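Local coordinates for abhydrolase domain-containing protein (Exiguobacterium antarcticum, PDB 5H3H) that probably hydrolyses carboxylic esters as a bacterial esterase of the alpha/beta hydrolase family, and may also act as a perhydrolase, at residues Ile13-Ile18 and Arg50-Asp55; Leu117-Ala122 and Val210-Met215. All blocks are in the same frame, centred on the assembly; numbering follows the deposited sequence.

Contact 1 (Ile13-Ile18 and Arg50-Asp55); sequences IYVEDI and RYIGVD
Ile-13 lays its CG2 methyl against Asp-55 O, 3.4 Å away. Next, Tyr-14 accepts a backbone hydrogen bond at its O from Asp-55 N, and its ring carbon CD2 comes 3.4 Å from Asp-55 OD2; that carboxylate is held by the backbone N of Lys-61 and of Asn-34. Val-15 sits across from Val-54 in a non-hydrogen-bonded pair, while its CG1, anti to the backbone N (chi1 -176°), reaches Ile-52 CG2 alongside at 3.5 Å. Glu-16 and Gly-53 exchange two backbone bonds. Gly-53 N sits over one face of the Tyr-51 ring, 3.6 Å from its plane and offset toward the rim; without a side chain, Gly-53 lets the Tyr-51 hydroxyl pass close by to Asn-34 ND2, its hydrogen-bond partner. Asp-17 takes the charged grip: Arg-50, extended from CG to NE, meets it side-on, NE on OD1 at 2.8 Å and NH2 on OD2 at 2.7 Å, both syn, the two flat groups only 12° from coplanar. An alanine in place of Arg-50 takes away both bonds, and the Asp-17 carboxylate would probably be left without its countercharge and freer to turn. Ile-18 and Tyr-51 close the run with a second reciprocal pair. Strand 12-18 is the antiparallel strand near one margin of the alpha/beta hydrolase sheet, between 4-6 and 50-54.

Contact 2 (Leu117-Ala122 and Val210-Met215); sequences LILAGA and VDTLIM
Leu-117 N and Asp-211 O open a series of five backbone hydrogen bonds between two parallel strands, 4.7 Å apart at their axes. Leu-117 O then receives Leu-213 N, Leu-119 N gives to Leu-213 O, Leu-119 O takes Met-215 N, and Gly-121 N ends the series on Met-215 O at 2.8 Å, just past the strand. CA-H...O contacts run between these bonds, among them Ile-118 CA to Leu-213 O at 3.2 Å.

The apolar contacts fall on both faces. On one, Ile-214 turns its end back toward the partner strand: CG1 stands beside the backbone N (chi1 -48°) and a second bend (chi2 -54°) brings CD1 to 3.5 Å from Leu-119 CD1. On that same face Leu-117 CD2 lies alongside Thr-212 CG2 at 3.8 Å. The threonine hydroxyl is used within its own segment, where OG1 donates to Val-210 O at 2.8 Å from above the carbonyl plane. On the reverse face, Ala-120 CB meets Met-215 CB at 4.4 Å.

Helix 225-234 packs on Leu-119 and Ile-214 through Met-231, whereas helix 255-267 covers Ile-118 and Leu-213 with Tyr-265; strand 90-95 bonds to the other edge of 117-120, through Ile-118 and Ala-120, and the backbone of Thr-212 bonds onward to Arg-239, at the start of strand 239-243.

Contact 1 and contact 2 belong to the same eight-stranded mixed sheet, their centres 19 Å apart and their nearest atoms about 11 Å apart, with strands 23-27 and 90-95 lying between them. Contact 1 is an antiparallel pair near the margin formed by strand 4-6; contact 2 lies among the parallel strands, toward the margin formed by 239-243. Contact 2 stands nearer the bound ethaneperoxoic acid, with Gly-121 about 8 Å from it, against about 13 Å for the side chain of Val-54. Strand 90-95 leads to Ser-96 on a probable nucleophile elbow, and Ala-120 forms backbone hydrogen bonds with Gly-94 and Ser-96. Gly-121 touches the likely Ser-96, His-248, Asp-220 triad.

Contact 1 (Ile13-Ile18 and Arg50-Asp55)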
# COMPACT_ATOMS: atom_id res chain seq x y z
N ILE B 13 14.18 -5.00 -17.14
CA ILE B 13 13.44 -6.22 -16.76
C ILE B 13 12.77 -6.77 -17.99
O ILE B 13 11.94 -6.10 -18.58
CB ILE B 13 12.34 -5.92 -15.68
CG1 ILE B 13 12.92 -5.25 -14.44
CG2 ILE B 13 11.61 -7.20 -15.26
CD1 ILE B 13 14.04 -6.02 -13.77
N TYR B 14 13.08 -8.01 -18.37
CA TYR B 14 12.43 -8.64 -19.51
C TYR B 14 11.05 -9.10 -19.10
O TYR B 14 10.89 -9.64 -18.02
CB TYR B 14 13.23 -9.84 -20.00
CG TYR B 14 12.61 -10.50 -21.18
CD1 TYR B 14 12.66 -9.90 -22.41
CD2 TYR B 14 11.91 -11.70 -21.04
CE1 TYR B 14 12.07 -10.49 -23.50
CE2 TYR B 14 11.30 -12.30 -22.12
CZ TYR B 14 11.38 -11.68 -23.36
OH TYR B 14 10.81 -12.23 -24.49
N VAL B 15 10.08 -8.90 -19.98
CA VAL B 15 8.73 -9.40 -19.78
C VAL B 15 8.22 -10.05 -21.07
O VAL B 15 8.25 -9.42 -22.15
CB VAL B 15 7.76 -8.25 -19.42
CG1 VAL B 15 6.38 -8.82 -19.13
CG2 VAL B 15 8.25 -7.47 -18.24
N GLU B 16 7.75 -11.29 -20.98
CA GLU B 16 7.13 -11.98 -22.06
C GLU B 16 5.63 -11.58 -21.98
O GLU B 16 4.84 -12.06 -21.16
CB GLU B 16 7.34 -13.51 -21.89
CG GLU B 16 6.97 -14.36 -23.10
CD GLU B 16 8.03 -14.42 -24.22
OE1 GLU B 16 9.19 -14.04 -24.00
OE2 GLU B 16 7.69 -14.91 -25.35
N ASP B 17 5.24 -10.67 -22.85
CA ASP B 17 3.89 -10.11 -22.81
C ASP B 17 3.18 -10.64 -24.07
O ASP B 17 3.56 -10.28 -25.19
CB ASP B 17 3.97 -8.59 -22.73
CG ASP B 17 2.57 -7.89 -22.84
OD1 ASP B 17 1.53 -8.59 -22.81
OD2 ASP B 17 2.51 -6.63 -22.96
N ILE B 18 2.20 -11.51 -23.89
CA ILE B 18 1.58 -12.28 -25.00
C ILE B 18 0.05 -12.39 -24.83
O ILE B 18 -0.43 -12.78 -23.73
CB ILE B 18 2.09 -13.74 -25.02
CG1 ILE B 18 3.60 -13.80 -25.09
CG2 ILE B 18 1.57 -14.45 -26.24
CD1 ILE B 18 4.17 -15.21 -24.94
N ARG B 50 -4.23 -12.93 -21.38
CA ARG B 50 -2.98 -12.34 -21.70
C ARG B 50 -1.95 -12.78 -20.64
O ARG B 50 -2.13 -12.51 -19.46
CB ARG B 50 -3.14 -10.85 -21.71
CG ARG B 50 -1.91 -10.10 -22.08
CD ARG B 50 -2.26 -8.63 -22.10
NE ARG B 50 -1.08 -7.80 -22.24
CZ ARG B 50 -1.08 -6.47 -22.20
NH1 ARG B 50 -2.24 -5.82 -22.02
NH2 ARG B 50 0.07 -5.78 -22.30
N TYR B 51 -0.89 -13.44 -21.10
CA TYR B 51 0.21 -13.94 -20.28
C TYR B 51 1.25 -12.86 -20.11
O TYR B 51 1.70 -12.27 -21.08
CB TYR B 51 0.82 -15.16 -20.99
CG TYR B 51 2.03 -15.72 -20.32
CD1 TYR B 51 1.93 -16.54 -19.18
CD2 TYR B 51 3.32 -15.45 -20.83
CE1 TYR B 51 3.05 -17.09 -18.61
CE2 TYR B 51 4.44 -15.98 -20.21
CZ TYR B 51 4.31 -16.80 -19.12
OH TYR B 51 5.47 -17.30 -18.49
N ILE B 52 1.61 -12.54 -18.87
CA ILE B 52 2.65 -11.60 -18.58
C ILE B 52 3.66 -12.35 -17.68
O ILE B 52 3.48 -12.41 -16.51
CB ILE B 52 2.13 -10.31 -17.95
CG1 ILE B 52 1.23 -9.52 -18.92
CG2 ILE B 52 3.28 -9.42 -17.51
CD1 ILE B 52 -0.20 -9.50 -18.49
N GLY B 53 4.70 -12.91 -18.27
CA GLY B 53 5.69 -13.69 -17.51
C GLY B 53 6.91 -12.84 -17.31
O GLY B 53 7.59 -12.53 -18.29
N VAL B 54 7.15 -12.44 -16.08
CA VAL B 54 8.29 -11.60 -15.77
C VAL B 54 9.55 -12.44 -15.53
O VAL B 54 9.48 -13.51 -14.85
CB VAL B 54 8.06 -10.67 -14.58
CG1 VAL B 54 6.75 -9.87 -14.71
CG2 VAL B 54 8.11 -11.42 -13.29
N ASP B 55 10.68 -12.01 -16.10
CA ASP B 55 11.99 -12.59 -15.67
C ASP B 55 12.52 -11.61 -14.70
O ASP B 55 12.70 -10.45 -15.10
CB ASP B 55 12.99 -12.72 -16.83
CG ASP B 55 12.65 -13.82 -17.85
OD1 ASP B 55 11.75 -14.66 -17.61
OD2 ASP B 55 13.32 -13.85 -18.89

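Contact 2 (Leu117-Ala122 and Val210-Met215)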
# COMPACT_ATOMS: atom_id res chain seq x y z
N LEU B 117 -4.99 -13.17 -6.22
CA LEU B 117 -3.66 -13.67 -5.94
C LEU B 117 -3.67 -15.20 -5.92
O LEU B 117 -4.55 -15.79 -5.32
CB LEU B 117 -3.28 -13.19 -4.52
CG LEU B 117 -1.93 -13.65 -4.00
CD1 LEU B 117 -0.86 -13.19 -4.97
CD2 LEU B 117 -1.61 -13.20 -2.58
N ILE B 118 -2.68 -15.82 -6.52
CA ILE B 118 -2.49 -17.24 -6.44
C ILE B 118 -1.11 -17.42 -5.89
O ILE B 118 -0.18 -16.76 -6.35
CB ILE B 118 -2.59 -17.93 -7.80
CG1 ILE B 118 -3.94 -17.61 -8.46
CG2 ILE B 118 -2.35 -19.45 -7.66
CD1 ILE B 118 -3.97 -17.80 -9.96
N LEU B 119 -0.98 -18.27 -4.88
CA LEU B 119 0.29 -18.53 -4.27
C LEU B 119 0.52 -20.03 -4.47
O LEU B 119 -0.22 -20.79 -3.94
CB LEU B 119 0.25 -18.18 -2.77
CG LEU B 119 0.22 -16.72 -2.32
CD1 LEU B 119 0.06 -16.65 -0.82
CD2 LEU B 119 1.50 -16.03 -2.69
N ALA B 120 1.54 -20.43 -5.24
CA ALA B 120 1.73 -21.80 -5.74
C ALA B 120 3.05 -22.28 -5.18
O ALA B 120 4.06 -21.75 -5.51
CB ALA B 120 1.75 -21.86 -7.26
N GLY B 121 3.03 -23.26 -4.25
CA GLY B 121 4.24 -23.71 -3.60
C GLY B 121 5.05 -22.58 -2.97
O GLY B 121 6.26 -22.62 -2.96
N ALA B 122 4.40 -21.52 -2.47
CA ALA B 122 5.09 -20.29 -2.16
C ALA B 122 6.07 -20.40 -0.98
O ALA B 122 5.80 -21.08 0.02
CB ALA B 122 4.07 -19.18 -1.88
N VAL B 210 -6.82 -9.15 -0.75
CA VAL B 210 -7.24 -9.63 -2.05
C VAL B 210 -7.69 -11.08 -1.92
O VAL B 210 -7.13 -11.83 -1.11
CB VAL B 210 -6.06 -9.62 -3.08
CG1 VAL B 210 -6.58 -9.81 -4.49
CG2 VAL B 210 -5.26 -8.33 -3.00
N ASP B 211 -8.65 -11.45 -2.74
CA ASP B 211 -9.03 -12.86 -2.94
C ASP B 211 -7.83 -13.72 -3.27
O ASP B 211 -7.17 -13.47 -4.27
CB ASP B 211 -9.99 -12.98 -4.13
CG ASP B 211 -11.44 -12.52 -3.81
OD1 ASP B 211 -11.75 -12.07 -2.68
OD2 ASP B 211 -12.28 -12.62 -4.73
N THR B 212 -7.57 -14.72 -2.42
CA THR B 212 -6.41 -15.61 -2.61
C THR B 212 -6.75 -17.11 -2.79
O THR B 212 -7.70 -17.65 -2.15
CB THR B 212 -5.41 -15.36 -1.48
OG1 THR B 212 -5.22 -13.92 -1.38
CG2 THR B 212 -4.05 -16.06 -1.76
N LEU B 213 -6.01 -17.74 -3.70
CA LEU B 213 -5.93 -19.20 -3.83
C LEU B 213 -4.52 -19.68 -3.55
O LEU B 213 -3.58 -19.21 -4.21
CB LEU B 213 -6.28 -19.61 -5.23
CG LEU B 213 -6.12 -21.10 -5.53
CD1 LEU B 213 -7.10 -21.86 -4.63
CD2 LEU B 213 -6.34 -21.41 -6.99
N ILE B 214 -4.39 -20.67 -2.63
CA ILE B 214 -3.13 -21.31 -2.29
C ILE B 214 -3.16 -22.68 -2.96
O ILE B 214 -4.08 -23.46 -2.72
CB ILE B 214 -2.95 -21.51 -0.75
CG1 ILE B 214 -3.27 -20.24 0.07
CG2 ILE B 214 -1.56 -22.06 -0.41
CD1 ILE B 214 -2.50 -19.04 -0.39
N MET B 215 -2.14 -22.96 -3.76
CA MET B 215 -1.96 -24.23 -4.45
C MET B 215 -0.65 -24.77 -3.86
O MET B 215 0.37 -24.04 -3.87
CB MET B 215 -1.84 -23.99 -5.99
CG MET B 215 -3.16 -23.93 -6.73
SD MET B 215 -3.13 -23.98 -8.56
CE MET B 215 -2.80 -22.30 -8.67